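Enoyl-acyl carrier protein reductase (Uncultured bacterium, PDB 6KIA) probably catalyses the NADH-dependent reduction of enoyl-acyl carrier protein in bacterial fatty acid synthesis and is linked to triclosan resistance. Local coordinates at residues Ser13-Lys18 and Gly231-Tyr236; Arg42-Thr47 and Leu409-Ser414; Ala153-Ala158 and Ala225-Ser230. All blocks are in the same frame, centred on the assembly; numbering follows the deposited sequence.

Contact 1: Ser13-Lys18 and Gly231-Tyr236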
ATOM      1  N   SER A  13       0.865 -17.524 -16.764  1.00 20.43           N
ATOM      2  CA  SER A  13       1.714 -18.633 -16.322  1.00 21.00           C
ATOM      3  C   SER A  13       1.684 -18.774 -14.792  1.00 22.01           C
ATOM      4  O   SER A  13       1.321 -17.837 -14.059  1.00 22.23           O
ATOM      5  CB  SER A  13       3.146 -18.477 -16.863  1.00 24.97           C
ATOM      6  OG  SER A  13       3.943 -17.633 -16.058  1.00 33.95           O
ATOM      7  N   ASN A  14       1.958 -19.987 -14.316  1.00 23.06           N
ATOM      8  CA  ASN A  14       2.031 -20.260 -12.891  1.00 19.64           C
ATOM      9  C   ASN A  14       3.003 -21.396 -12.603  1.00 20.84           C
ATOM     10  O   ASN A  14       2.922 -22.467 -13.205  1.00 26.40           O
ATOM     11  CB  ASN A  14       0.669 -20.628 -12.288  1.00 20.11           C
ATOM     12  CG  ASN A  14       0.801 -21.214 -10.877  1.00 20.86           C
ATOM     13  OD1 ASN A  14       1.257 -20.527  -9.956  1.00 23.13           O
ATOM     14  ND2 ASN A  14       0.365 -22.454 -10.689  1.00 23.29           N
ATOM     15  N   ILE A  15       3.901 -21.167 -11.661  1.00 18.07           N
ATOM     16  CA  ILE A  15       4.841 -22.208 -11.238  1.00 21.14           C
ATOM     17  C   ILE A  15       4.557 -22.746  -9.837  1.00 23.78           C
ATOM     18  O   ILE A  15       5.215 -23.693  -9.387  1.00 26.37           O
ATOM     19  CB  ILE A  15       6.285 -21.685 -11.259  1.00 23.67           C
ATOM     20  CG1 ILE A  15       6.467 -20.564 -10.222  1.00 22.49           C
ATOM     21  CG2 ILE A  15       6.648 -21.184 -12.650  1.00 25.63           C
ATOM     22  CD1 ILE A  15       7.904 -20.119 -10.063  1.00 24.44           C
ATOM     23  N   PHE A  16       3.605 -22.145  -9.131  1.00 18.72           N
ATOM     24  CA  PHE A  16       3.391 -22.489  -7.732  1.00 18.76           C
ATOM     25  C   PHE A  16       2.391 -23.635  -7.565  1.00 27.07           C
ATOM     26  O   PHE A  16       1.373 -23.726  -8.273  1.00 26.51           O
ATOM     27  CB  PHE A  16       2.953 -21.247  -6.933  1.00 23.39           C
ATOM     28  CG  PHE A  16       3.964 -20.124  -6.984  1.00 22.58           C
ATOM     29  CD1 PHE A  16       5.117 -20.184  -6.212  1.00 20.62           C
ATOM     30  CD2 PHE A  16       3.764 -19.015  -7.811  1.00 23.89           C
ATOM     31  CE1 PHE A  16       6.068 -19.171  -6.269  1.00 21.44           C
ATOM     32  CE2 PHE A  16       4.731 -17.989  -7.870  1.00 23.30           C
ATOM     33  CZ  PHE A  16       5.881 -18.086  -7.080  1.00 23.74           C
ATOM     34  N   ARG A  17       2.714 -24.524  -6.633  1.00 27.18           N
ATOM     35  CA  ARG A  17       1.975 -25.767  -6.446  1.00 34.77           C
ATOM     36  C   ARG A  17       1.919 -26.100  -4.961  1.00 27.04           C
ATOM     37  O   ARG A  17       2.577 -25.441  -4.161  1.00 25.32           O
ATOM     38  CB  ARG A  17       2.655 -26.904  -7.224  1.00 48.24           C
ATOM     39  CG  ARG A  17       1.731 -27.666  -8.151  1.00 62.28           C
ATOM     40  CD  ARG A  17       2.472 -28.206  -9.366  1.00 66.71           C
ATOM     41  NE  ARG A  17       2.000 -27.587 -10.606  1.00 65.78           N
ATOM     42  CZ  ARG A  17       2.732 -26.766 -11.355  1.00 62.26           C
ATOM     43  NH1 ARG A  17       3.981 -26.482 -11.003  1.00 76.07           N
ATOM     44  NH2 ARG A  17       2.225 -26.238 -12.460  1.00 42.72           N
ATOM     45  N   LYS A  18       1.151 -27.127  -4.598  1.00 24.83           N
ATOM     46  CA  LYS A  18       1.232 -27.724  -3.261  1.00 24.98           C
ATOM     47  C   LYS A  18       2.678 -27.951  -2.808  1.00 29.60           C
ATOM     48  O   LYS A  18       3.480 -28.518  -3.552  1.00 28.74           O
ATOM     49  CB  LYS A  18       0.491 -29.065  -3.250  1.00 38.10           C
ATOM     50  CG  LYS A  18       0.118 -29.588  -1.871  1.00 47.32           C
ATOM     51  CD  LYS A  18      -0.319 -31.046  -1.961  1.00 53.60           C
ATOM     52  CE  LYS A  18       0.713 -31.884  -2.708  1.00 55.31           C
ATOM     53  NZ  LYS A  18       0.240 -33.277  -2.951  1.00 58.02           N
ATOM     54  N   GLY A 231      16.827 -26.478  -7.201  1.00 27.75           N
ATOM     55  CA  GLY A 231      15.794 -26.548  -8.218  1.00 29.00           C
ATOM     56  C   GLY A 231      14.540 -25.744  -7.904  1.00 34.39           C
ATOM     57  O   GLY A 231      13.488 -25.948  -8.518  1.00 36.41           O
ATOM     58  N   GLY A 232      14.636 -24.844  -6.933  1.00 30.64           N
ATOM     59  CA  GLY A 232      13.491 -24.002  -6.599  1.00 31.60           C
ATOM     60  C   GLY A 232      13.543 -22.642  -7.255  1.00 31.14           C
ATOM     61  O   GLY A 232      14.562 -22.260  -7.826  1.00 30.18           O
ATOM     62  N   GLN A 233      12.415 -21.924  -7.185  1.00 24.70           N
ATOM     63  CA  GLN A 233      12.303 -20.521  -7.624  1.00 20.59           C
ATOM     64  C   GLN A 233      11.916 -19.640  -6.449  1.00 22.64           C
ATOM     65  O   GLN A 233      11.119 -20.037  -5.601  1.00 25.70           O
ATOM     66  CB  GLN A 233      11.255 -20.375  -8.730  1.00 23.84           C
ATOM     67  CG  GLN A 233      11.588 -21.136 -10.005  1.00 23.84           C
ATOM     68  CD  GLN A 233      12.690 -20.476 -10.799  1.00 32.49           C
ATOM     69  OE1 GLN A 233      12.738 -19.250 -10.918  1.00 31.03           O
ATOM     70  NE2 GLN A 233      13.569 -21.289 -11.382  1.00 32.31           N
ATOM     71  N   VAL A 234      12.482 -18.442  -6.397  1.00 20.31           N
ATOM     72  CA  VAL A 234      12.143 -17.490  -5.344  1.00 19.88           C
ATOM     73  C   VAL A 234      11.696 -16.163  -5.941  1.00 21.74           C
ATOM     74  O   VAL A 234      12.320 -15.639  -6.873  1.00 21.73           O
ATOM     75  CB  VAL A 234      13.340 -17.263  -4.401  1.00 24.23           C
ATOM     76  CG1 VAL A 234      13.027 -16.175  -3.348  1.00 22.83           C
ATOM     77  CG2 VAL A 234      13.720 -18.567  -3.736  1.00 21.10           C
ATOM     78  N   ARG A 235      10.608 -15.623  -5.397  1.00 19.64           N
ATOM     79  CA  ARG A 235      10.054 -14.363  -5.852  1.00 18.74           C
ATOM     80  C   ARG A 235       9.790 -13.434  -4.658  1.00 18.30           C
ATOM     81  O   ARG A 235       9.439 -13.889  -3.561  1.00 17.54           O
ATOM     82  CB  ARG A 235       8.749 -14.607  -6.603  1.00 18.98           C
ATOM     83  CG  ARG A 235       8.851 -15.533  -7.798  1.00 18.81           C
ATOM     84  CD  ARG A 235       9.715 -14.939  -8.894  1.00 20.37           C
ATOM     85  NE  ARG A 235       9.691 -15.787 -10.084  1.00 25.68           N
ATOM     86  CZ  ARG A 235      10.620 -16.695 -10.359  1.00 22.02           C
ATOM     87  NH1 ARG A 235      11.649 -16.840  -9.546  1.00 23.18           N
ATOM     88  NH2 ARG A 235      10.524 -17.441 -11.452  1.00 25.14           N
ATOM     89  N   TYR A 236       9.964 -12.137  -4.886  1.00 18.02           N
ATOM     90  CA  TYR A 236       9.578 -11.095  -3.920  1.00 17.43           C
ATOM     91  C   TYR A 236       8.612 -10.149  -4.601  1.00 20.11           C
ATOM     92  O   TYR A 236       8.832  -9.781  -5.756  1.00 20.68           O
ATOM     93  CB  TYR A 236      10.782 -10.301  -3.421  1.00 17.63           C
ATOM     94  CG  TYR A 236      11.828 -11.177  -2.775  1.00 17.86           C
ATOM     95  CD1 TYR A 236      12.770 -11.838  -3.558  1.00 22.52           C
ATOM     96  CD2 TYR A 236      11.853 -11.376  -1.398  1.00 18.06           C
ATOM     97  CE1 TYR A 236      13.718 -12.667  -2.981  1.00 23.36           C
ATOM     98  CE2 TYR A 236      12.812 -12.203  -0.820  1.00 19.37           C
ATOM     99  CZ  TYR A 236      13.726 -12.838  -1.621  1.00 20.22           C
ATOM    100  OH  TYR A 236      14.682 -13.653  -1.055  1.00 23.77           O
TER
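Ile15 and Phe16 meet Gln233 and Arg235 in a partly buried, largely apolar contact at the N-terminal ends of central strands of the Rossmann-type sheet, where the loop leading to strand 21-25 packs beside the start of strand 234-240. These two strands both border strand 155-159 in the sheet. CD1 at the end of Ile15 reaches across to Gln233, lying 3.6 Å from CB of Gln233, and the two side chains cross at about a right angle. The same methyl sits over one face of the Arg235 guanidinium. With CG1 of Ile15 held between its backbone N and carbonyl carbon (chi1 65°), CG1 also covers the centre of one face of the neighbouring Phe16 ring. That ring turns its edge to the arginine, CZ of Phe16 standing 4.0 Å from CG of Arg235, with ring and guanidinium planes 73° apart.

An Asx turn shapes the loop: Asn14 OD1 accepts from the backbone N of Phe16 at 3.0 Å, while ND2 of Asn14 donates back to O of Phe16, so both ends of the amide are used. On the strand side Arg235 folds back along its own segment, bent at chi2 (-65°). Its NH2 and NE also reach the carbonyls of Ser415 and, weakly, Ser414, which ties the guanidinium to the chain following helix 394-413. Its rotation is further fixed by NH1 donating to O of Val234 and by an end-on grip on one oxygen: NH1 and NH2 of Arg235 donate to OE1 of Gln233 at 3.0 and 2.9 Å, with OE1 lying close to the guanidinium plane.

Contact 2: Arg42-Thr47 and Leu409-Ser414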
ATOM      1  N   ARG A  42      -3.629 -19.195  -1.681  1.00 24.14           N
ATOM      2  CA  ARG A  42      -4.371 -20.243  -0.985  1.00 23.83           C
ATOM      3  C   ARG A  42      -4.979 -21.163  -2.033  1.00 24.82           C
ATOM      4  O   ARG A  42      -4.897 -22.391  -1.901  1.00 24.64           O
ATOM      5  CB  ARG A  42      -5.446 -19.645  -0.056  1.00 32.13           C
ATOM      6  CG  ARG A  42      -6.093 -20.648   0.896  1.00 39.60           C
ATOM      7  CD  ARG A  42      -6.892 -19.979   2.026  1.00 47.54           C
ATOM      8  NE  ARG A  42      -6.071 -19.162   2.920  1.00 54.13           N
ATOM      9  CZ  ARG A  42      -6.015 -17.833   2.895  1.00 54.06           C
ATOM     10  NH1 ARG A  42      -6.740 -17.144   2.025  1.00 54.06           N
ATOM     11  NH2 ARG A  42      -5.238 -17.190   3.755  1.00 57.64           N
ATOM     12  N   ASP A  43      -5.552 -20.598  -3.102  1.00 22.10           N
ATOM     13  CA  ASP A  43      -6.273 -21.477  -4.033  1.00 22.64           C
ATOM     14  C   ASP A  43      -5.311 -22.268  -4.911  1.00 30.34           C
ATOM     15  O   ASP A  43      -5.692 -23.282  -5.491  1.00 27.42           O
ATOM     16  CB  ASP A  43      -7.251 -20.701  -4.933  1.00 27.59           C
ATOM     17  CG  ASP A  43      -8.198 -19.811  -4.164  1.00 32.87           C
ATOM     18  OD1 ASP A  43      -8.579 -20.163  -3.026  1.00 34.93           O
ATOM     19  OD2 ASP A  43      -8.621 -18.778  -4.740  1.00 41.09           O
ATOM     20  N   ALA A  44      -4.052 -21.836  -4.985  1.00 24.39           N
ATOM     21  CA  ALA A  44      -3.051 -22.597  -5.732  1.00 22.71           C
ATOM     22  C   ALA A  44      -2.516 -23.747  -4.883  1.00 22.83           C
ATOM     23  O   ALA A  44      -1.749 -24.571  -5.369  1.00 23.90           O
ATOM     24  CB  ALA A  44      -1.903 -21.695  -6.186  1.00 26.45           C
ATOM     25  N   GLY A  45      -2.930 -23.805  -3.621  1.00 20.89           N
ATOM     26  CA  GLY A  45      -2.529 -24.895  -2.740  1.00 27.65           C
ATOM     27  C   GLY A  45      -1.211 -24.671  -2.019  1.00 28.33           C
ATOM     28  O   GLY A  45      -0.596 -25.607  -1.507  1.00 26.91           O
ATOM     29  N   MET A  46      -0.781 -23.417  -1.946  1.00 22.35           N
ATOM     30  CA  MET A  46       0.463 -23.100  -1.250  1.00 19.90           C
ATOM     31  C   MET A  46       0.279 -23.135   0.257  1.00 22.62           C
ATOM     32  O   MET A  46      -0.806 -22.883   0.788  1.00 27.81           O
ATOM     33  CB  MET A  46       0.977 -21.715  -1.658  1.00 19.08           C
ATOM     34  CG  MET A  46       1.317 -21.633  -3.119  1.00 20.25           C
ATOM     35  SD  MET A  46       1.940 -19.986  -3.562  1.00 21.18           S
ATOM     36  CE  MET A  46       3.660 -20.078  -3.011  1.00 17.35           C
ATOM     37  N   THR A  47       1.351 -23.490   0.938  1.00 19.80           N
ATOM     38  CA  THR A  47       1.442 -23.300   2.371  1.00 21.68           C
ATOM     39  C   THR A  47       1.591 -21.829   2.716  1.00 23.33           C
ATOM     40  O   THR A  47       2.467 -21.149   2.192  1.00 30.17           O
ATOM     41  CB  THR A  47       2.619 -24.055   2.942  1.00 24.86           C
ATOM     42  OG1 THR A  47       2.466 -25.438   2.606  1.00 26.36           O
ATOM     43  CG2 THR A  47       2.659 -23.906   4.454  1.00 24.12           C
ATOM     44  N   LEU A 409      -3.332 -10.905 -10.976  1.00 18.29           N
ATOM     45  CA  LEU A 409      -2.300 -10.215 -11.730  1.00 17.84           C
ATOM     46  C   LEU A 409      -0.931 -10.359 -11.062  1.00 20.20           C
ATOM     47  O   LEU A 409       0.031 -10.743 -11.722  1.00 18.03           O
ATOM     48  CB  LEU A 409      -2.641  -8.726 -11.894  1.00 18.32           C
ATOM     49  CG  LEU A 409      -3.740  -8.431 -12.930  1.00 23.23           C
ATOM     50  CD1 LEU A 409      -4.121  -6.949 -12.922  1.00 18.21           C
ATOM     51  CD2 LEU A 409      -3.316  -8.874 -14.328  1.00 17.66           C
ATOM     52  N   MET A 410      -0.829 -10.043  -9.770  1.00 16.76           N
ATOM     53  CA  MET A 410       0.455 -10.115  -9.093  1.00 17.95           C
ATOM     54  C   MET A 410       0.891 -11.582  -8.940  1.00 18.06           C
ATOM     55  O   MET A 410       2.063 -11.913  -9.170  1.00 17.81           O
ATOM     56  CB  MET A 410       0.387  -9.425  -7.743  1.00 17.46           C
ATOM     57  CG  MET A 410       0.160  -7.918  -7.887  1.00 16.31           C
ATOM     58  SD  MET A 410      -0.080  -7.104  -6.302  1.00 18.14           S
ATOM     59  CE  MET A 410       1.490  -7.414  -5.454  1.00 18.55           C
ATOM     60  N   PHE A 411      -0.059 -12.457  -8.608  1.00 17.59           N
ATOM     61  CA  PHE A 411       0.282 -13.867  -8.379  1.00 19.96           C
ATOM     62  C   PHE A 411       0.843 -14.498  -9.646  1.00 18.87           C
ATOM     63  O   PHE A 411       1.873 -15.197  -9.607  1.00 18.49           O
ATOM     64  CB  PHE A 411      -0.941 -14.652  -7.887  1.00 16.13           C
ATOM     65  CG  PHE A 411      -0.610 -16.071  -7.487  1.00 20.35           C
ATOM     66  CD1 PHE A 411       0.140 -16.334  -6.356  1.00 23.43           C
ATOM     67  CD2 PHE A 411      -1.029 -17.131  -8.279  1.00 22.97           C
ATOM     68  CE1 PHE A 411       0.471 -17.671  -6.010  1.00 22.28           C
ATOM     69  CE2 PHE A 411      -0.716 -18.454  -7.942  1.00 24.27           C
ATOM     70  CZ  PHE A 411       0.026 -18.715  -6.801  1.00 19.17           C
ATOM     71  N   HIS A 412       0.197 -14.245 -10.788  1.00 15.85           N
ATOM     72  CA  HIS A 412       0.662 -14.858 -12.031  1.00 18.95           C
ATOM     73  C   HIS A 412       1.876 -14.140 -12.634  1.00 19.75           C
ATOM     74  O   HIS A 412       2.787 -14.795 -13.148  1.00 20.31           O
ATOM     75  CB  HIS A 412      -0.487 -14.945 -13.050  1.00 19.72           C
ATOM     76  CG  HIS A 412      -1.535 -15.951 -12.689  1.00 18.83           C
ATOM     77  ND1 HIS A 412      -1.248 -17.289 -12.510  1.00 30.20           N
ATOM     78  CD2 HIS A 412      -2.874 -15.828 -12.513  1.00 25.28           C
ATOM     79  CE1 HIS A 412      -2.362 -17.943 -12.226  1.00 31.06           C
ATOM     80  NE2 HIS A 412      -3.360 -17.079 -12.212  1.00 31.62           N
ATOM     81  N   GLU A 413       1.920 -12.807 -12.569  1.00 15.73           N
ATOM     82  CA  GLU A 413       3.086 -12.114 -13.073  1.00 18.01           C
ATOM     83  C   GLU A 413       4.336 -12.538 -12.295  1.00 18.13           C
ATOM     84  O   GLU A 413       5.427 -12.625 -12.859  1.00 25.00           O
ATOM     85  CB  GLU A 413       2.899 -10.600 -12.986  1.00 19.64           C
ATOM     86  CG  GLU A 413       4.002  -9.782 -13.669  1.00 20.65           C
ATOM     87  CD  GLU A 413       4.069 -10.011 -15.181  1.00 28.29           C
ATOM     88  OE1 GLU A 413       3.094 -10.524 -15.782  1.00 26.89           O
ATOM     89  OE2 GLU A 413       5.095  -9.641 -15.775  1.00 27.41           O
ATOM     90  N   SER A 414       4.190 -12.798 -11.000  1.00 19.49           N
ATOM     91  CA  SER A 414       5.373 -13.183 -10.226  1.00 18.71           C
ATOM     92  C   SER A 414       5.926 -14.542 -10.623  1.00 21.67           C
ATOM     93  O   SER A 414       7.076 -14.821 -10.346  1.00 21.40           O
ATOM     94  CB  SER A 414       5.102 -13.154  -8.729  1.00 22.71           C
ATOM     95  OG  SER A 414       4.799 -11.834  -8.287  1.00 29.26           O
TER
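Phe411, on the last turn of helix 394-413, points the far end of its ring between Ala44 and Met46, which flank Gly45 at the C-terminal end of helix 34-43. The sulfur lies at the ring edge: SD of Met46 is 3.7 Å from CE1 of Phe411 and 5.0 Å from the ring centroid, 87° off the ring normal. Methionine and phenylalanine side chains run past each other in opposite directions, and a bend at chi3 (80°) turns the methionine methyl aside from its otherwise extended chain. Ala44 approaches the same end of the ring obliquely, its CB 3.6 Å from CZ of Phe411. With CG opposite the backbone N (chi1 -173°), the phenylalanine ring extends toward Ala44 and Met46.

The backbone sets both partners in place. Gly45 adopts a positive phi and closes a Schellman motif, with its N bonded to O of Arg42 at 3.0 Å, and the turn leaves Ala44 and Met46 facing the same ring. In the other helix, O of Met410 accepts from both N and OG of Ser414, which approach from opposite faces of the carbonyl plane. Leu37 and Glu40 of helix 34-43 also touch Phe411, and Phe16 meets its ring. The arrangement is a Met-aromatic contact between two helix C-terminal ends, here joining the first helix of the Rossmann-type domain to a helix from late in the chain.

Contact 3: Ala153-Ala158 and Ala225-Ser230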
ATOM      1  N   ALA A 153      11.484 -26.531  -3.075  1.00 21.07           N
ATOM      2  CA  ALA A 153      10.278 -25.694  -3.086  1.00 22.47           C
ATOM      3  C   ALA A 153      10.486 -24.346  -3.760  1.00 24.26           C
ATOM      4  O   ALA A 153      11.609 -23.837  -3.881  1.00 21.77           O
ATOM      5  CB  ALA A 153       9.777 -25.500  -1.702  1.00 24.62           C
ATOM      6  N   ASN A 154       9.370 -23.787  -4.212  1.00 18.07           N
ATOM      7  CA  ASN A 154       9.313 -22.387  -4.628  1.00 18.05           C
ATOM      8  C   ASN A 154       8.876 -21.567  -3.443  1.00 18.53           C
ATOM      9  O   ASN A 154       8.096 -22.041  -2.629  1.00 22.68           O
ATOM     10  CB  ASN A 154       8.343 -22.206  -5.796  1.00 20.81           C
ATOM     11  CG  ASN A 154       8.756 -22.982  -7.034  1.00 23.13           C
ATOM     12  OD1 ASN A 154       9.937 -23.185  -7.281  1.00 27.61           O
ATOM     13  ND2 ASN A 154       7.770 -23.398  -7.833  1.00 22.75           N
ATOM     14  N   ALA A 155       9.399 -20.348  -3.324  1.00 20.55           N
ATOM     15  CA  ALA A 155       9.003 -19.463  -2.251  1.00 19.00           C
ATOM     16  C   ALA A 155       8.590 -18.089  -2.830  1.00 17.74           C
ATOM     17  O   ALA A 155       9.241 -17.532  -3.724  1.00 22.99           O
ATOM     18  CB  ALA A 155      10.129 -19.306  -1.222  1.00 22.74           C
ATOM     19  N   PHE A 156       7.521 -17.556  -2.262  1.00 19.90           N
ATOM     20  CA  PHE A 156       6.911 -16.293  -2.673  1.00 17.47           C
ATOM     21  C   PHE A 156       6.841 -15.427  -1.422  1.00 17.60           C
ATOM     22  O   PHE A 156       6.043 -15.687  -0.512  1.00 18.66           O
ATOM     23  CB  PHE A 156       5.505 -16.589  -3.254  1.00 17.40           C
ATOM     24  CG  PHE A 156       4.825 -15.430  -3.956  1.00 21.26           C
ATOM     25  CD1 PHE A 156       3.998 -15.675  -5.048  1.00 18.44           C
ATOM     26  CD2 PHE A 156       5.089 -14.114  -3.614  1.00 23.19           C
ATOM     27  CE1 PHE A 156       3.357 -14.612  -5.727  1.00 17.84           C
ATOM     28  CE2 PHE A 156       4.455 -13.055  -4.288  1.00 20.53           C
ATOM     29  CZ  PHE A 156       3.614 -13.320  -5.343  1.00 19.54           C
ATOM     30  N   PHE A 157       7.696 -14.405  -1.361  1.00 17.68           N
ATOM     31  CA  PHE A 157       7.714 -13.488  -0.226  1.00 19.55           C
ATOM     32  C   PHE A 157       6.944 -12.240  -0.623  1.00 20.56           C
ATOM     33  O   PHE A 157       7.374 -11.533  -1.531  1.00 19.28           O
ATOM     34  CB  PHE A 157       9.153 -13.105   0.178  1.00 19.31           C
ATOM     35  CG  PHE A 157       9.971 -14.243   0.724  1.00 18.21           C
ATOM     36  CD1 PHE A 157       9.973 -14.534   2.085  1.00 20.65           C
ATOM     37  CD2 PHE A 157      10.756 -14.989  -0.120  1.00 22.73           C
ATOM     38  CE1 PHE A 157      10.750 -15.563   2.598  1.00 23.56           C
ATOM     39  CE2 PHE A 157      11.544 -16.013   0.370  1.00 19.20           C
ATOM     40  CZ  PHE A 157      11.528 -16.321   1.741  1.00 20.92           C
ATOM     41  N   ALA A 158       5.802 -11.981   0.020  1.00 17.58           N
ATOM     42  CA  ALA A 158       4.968 -10.833  -0.353  1.00 17.70           C
ATOM     43  C   ALA A 158       5.047  -9.712   0.704  1.00 21.70           C
ATOM     44  O   ALA A 158       4.489  -9.809   1.804  1.00 18.58           O
ATOM     45  CB  ALA A 158       3.517 -11.286  -0.559  1.00 17.27           C
ATOM     46  N   ALA A 225      19.323 -18.764  -1.604  1.00 27.97           N
ATOM     47  CA  ALA A 225      20.437 -19.525  -2.166  1.00 31.50           C
ATOM     48  C   ALA A 225      20.183 -21.035  -2.121  1.00 26.11           C
ATOM     49  O   ALA A 225      20.421 -21.746  -3.105  1.00 27.41           O
ATOM     50  CB  ALA A 225      21.711 -19.191  -1.438  1.00 28.74           C
ATOM     51  N   ARG A 226      19.676 -21.522  -0.993  1.00 25.51           N
ATOM     52  CA  ARG A 226      19.502 -22.961  -0.851  1.00 26.00           C
ATOM     53  C   ARG A 226      18.407 -23.462  -1.806  1.00 25.79           C
ATOM     54  O   ARG A 226      18.547 -24.525  -2.442  1.00 27.93           O
ATOM     55  CB  ARG A 226      19.199 -23.336   0.611  1.00 28.70           C
ATOM     56  CG  ARG A 226      18.629 -24.750   0.810  1.00 24.68           C
ATOM     57  CD  ARG A 226      18.369 -25.082   2.273  1.00 20.49           C
ATOM     58  NE  ARG A 226      17.301 -24.280   2.873  1.00 29.82           N
ATOM     59  CZ  ARG A 226      16.012 -24.575   2.757  1.00 26.96           C
ATOM     60  NH1 ARG A 226      15.643 -25.637   2.044  1.00 28.19           N
ATOM     61  NH2 ARG A 226      15.092 -23.805   3.331  1.00 35.08           N
ATOM     62  N   LEU A 227      17.341 -22.675  -1.948  1.00 22.61           N
ATOM     63  CA  LEU A 227      16.265 -23.055  -2.852  1.00 20.63           C
ATOM     64  C   LEU A 227      16.677 -22.982  -4.319  1.00 22.46           C
ATOM     65  O   LEU A 227      16.325 -23.838  -5.123  1.00 29.56           O
ATOM     66  CB  LEU A 227      15.030 -22.153  -2.626  1.00 21.71           C
ATOM     67  CG  LEU A 227      14.351 -22.266  -1.251  1.00 26.52           C
ATOM     68  CD1 LEU A 227      13.113 -21.365  -1.213  1.00 21.97           C
ATOM     69  CD2 LEU A 227      13.982 -23.700  -0.891  1.00 29.17           C
ATOM     70  N   GLU A 228      17.401 -21.933  -4.671  1.00 26.12           N
ATOM     71  CA  GLU A 228      17.825 -21.723  -6.033  1.00 27.63           C
ATOM     72  C   GLU A 228      18.796 -22.832  -6.441  1.00 34.67           C
ATOM     73  O   GLU A 228      18.763 -23.304  -7.574  1.00 35.40           O
ATOM     74  CB  GLU A 228      18.424 -20.324  -6.171  1.00 34.79           C
ATOM     75  CG  GLU A 228      17.321 -19.298  -6.442  1.00 41.03           C
ATOM     76  CD  GLU A 228      17.809 -17.875  -6.584  1.00 46.39           C
ATOM     77  OE1 GLU A 228      19.034 -17.646  -6.490  1.00 51.57           O
ATOM     78  OE2 GLU A 228      16.948 -16.986  -6.790  1.00 46.68           O
ATOM     79  N   LYS A 229      19.619 -23.267  -5.494  1.00 32.81           N
ATOM     80  CA  LYS A 229      20.556 -24.357  -5.745  1.00 34.01           C
ATOM     81  C   LYS A 229      19.883 -25.736  -5.738  1.00 38.51           C
ATOM     82  O   LYS A 229      20.468 -26.706  -6.224  1.00 45.09           O
ATOM     83  CB  LYS A 229      21.693 -24.309  -4.722  1.00 32.52           C
ATOM     84  CG  LYS A 229      22.798 -23.333  -5.119  1.00 38.92           C
ATOM     85  CD  LYS A 229      23.763 -23.051  -3.981  1.00 43.03           C
ATOM     86  CE  LYS A 229      24.878 -22.113  -4.432  1.00 50.21           C
ATOM     87  NZ  LYS A 229      25.660 -22.670  -5.577  1.00 55.39           N
ATOM     88  N   SER A 230      18.672 -25.847  -5.188  1.00 27.72           N
ATOM     89  CA  SER A 230      18.014 -27.157  -5.178  1.00 23.32           C
ATOM     90  C   SER A 230      16.818 -27.265  -6.131  1.00 23.94           C
ATOM     91  O   SER A 230      15.895 -28.038  -5.885  1.00 30.40           O
ATOM     92  CB  SER A 230      17.573 -27.532  -3.760  1.00 30.81           C
ATOM     93  OG  SER A 230      16.735 -26.548  -3.180  1.00 30.49           O
TER
HETATM   94  O   HOH W   1      14.132 -25.124  -3.810  1.00 45.38           O
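Leu227 carries this buried contact, packing on Ala155 and on the backbone of Ala153. One methyl, CD1 of Leu227, rests 3.6 Å from CB of Ala155, the small side chain that strand 155-159 turns toward the helix. Both methyls also approach the carbonyl O of Ala153, CD1 of Leu227 at 3.9 Å and CD2 at 3.8 Å from that oxygen, so the branched end of the leucine covers the point where the chain enters the strand. CG of Leu227 lies opposite its own carbonyl carbon (chi1 -64°), which sends the side chain from helix 221-229 toward strand 155-159.

A water bridges the backbones beside this apolar patch. It donates to O of Ala153 at 2.8 Å and to O of Leu227 at 2.9 Å, linking the last turn of the helix to the segment leading into the strand.

In the next shell, Ser230 OG turns back onto the helix and donates to O of Arg226 at 2.8 Å, and the same hydroxyl is hydrogen-bonded to N of Gly152. Arg226 forms salt bridges with Asp151 and Asp146, anchoring helix 221-229 to the end of helix 120-146 and to the loop that leads into strand 155-159. Val234 of the adjoining strand also touches Leu227, so the leucine packs on two neighbouring strands. Since strands 155-159 and 234-240 pair in parallel and helix 221-229 lies in the connection between them, the contact belongs to a beta-alpha-beta crossover of the Rossmann-type sheet, one whose connection contains several helices.

Overall arrangement
Contacts 2 and 3 are buried, whereas contact 1 is partly exposed and lies between them, about 8 to 9 Å from either centre. Contacts 1 and 3 hold the same stretch of sheet: helix 221-229 leads directly into strand 234-240, and Asn154 OD1 accepts from N of Gln233. Contact 2 instead joins two helix ends, with His412 reaching Ser13 O of contact 1. All three rely on apolar touching across their segments, but contact 1 is braced by arginine-glutamine bonds within its strand segment, whereas a sulfur at a ring edge in contact 2 and a bridging water in contact 3 run across. Phe156 links contact 3 to both Phe16 and Phe411.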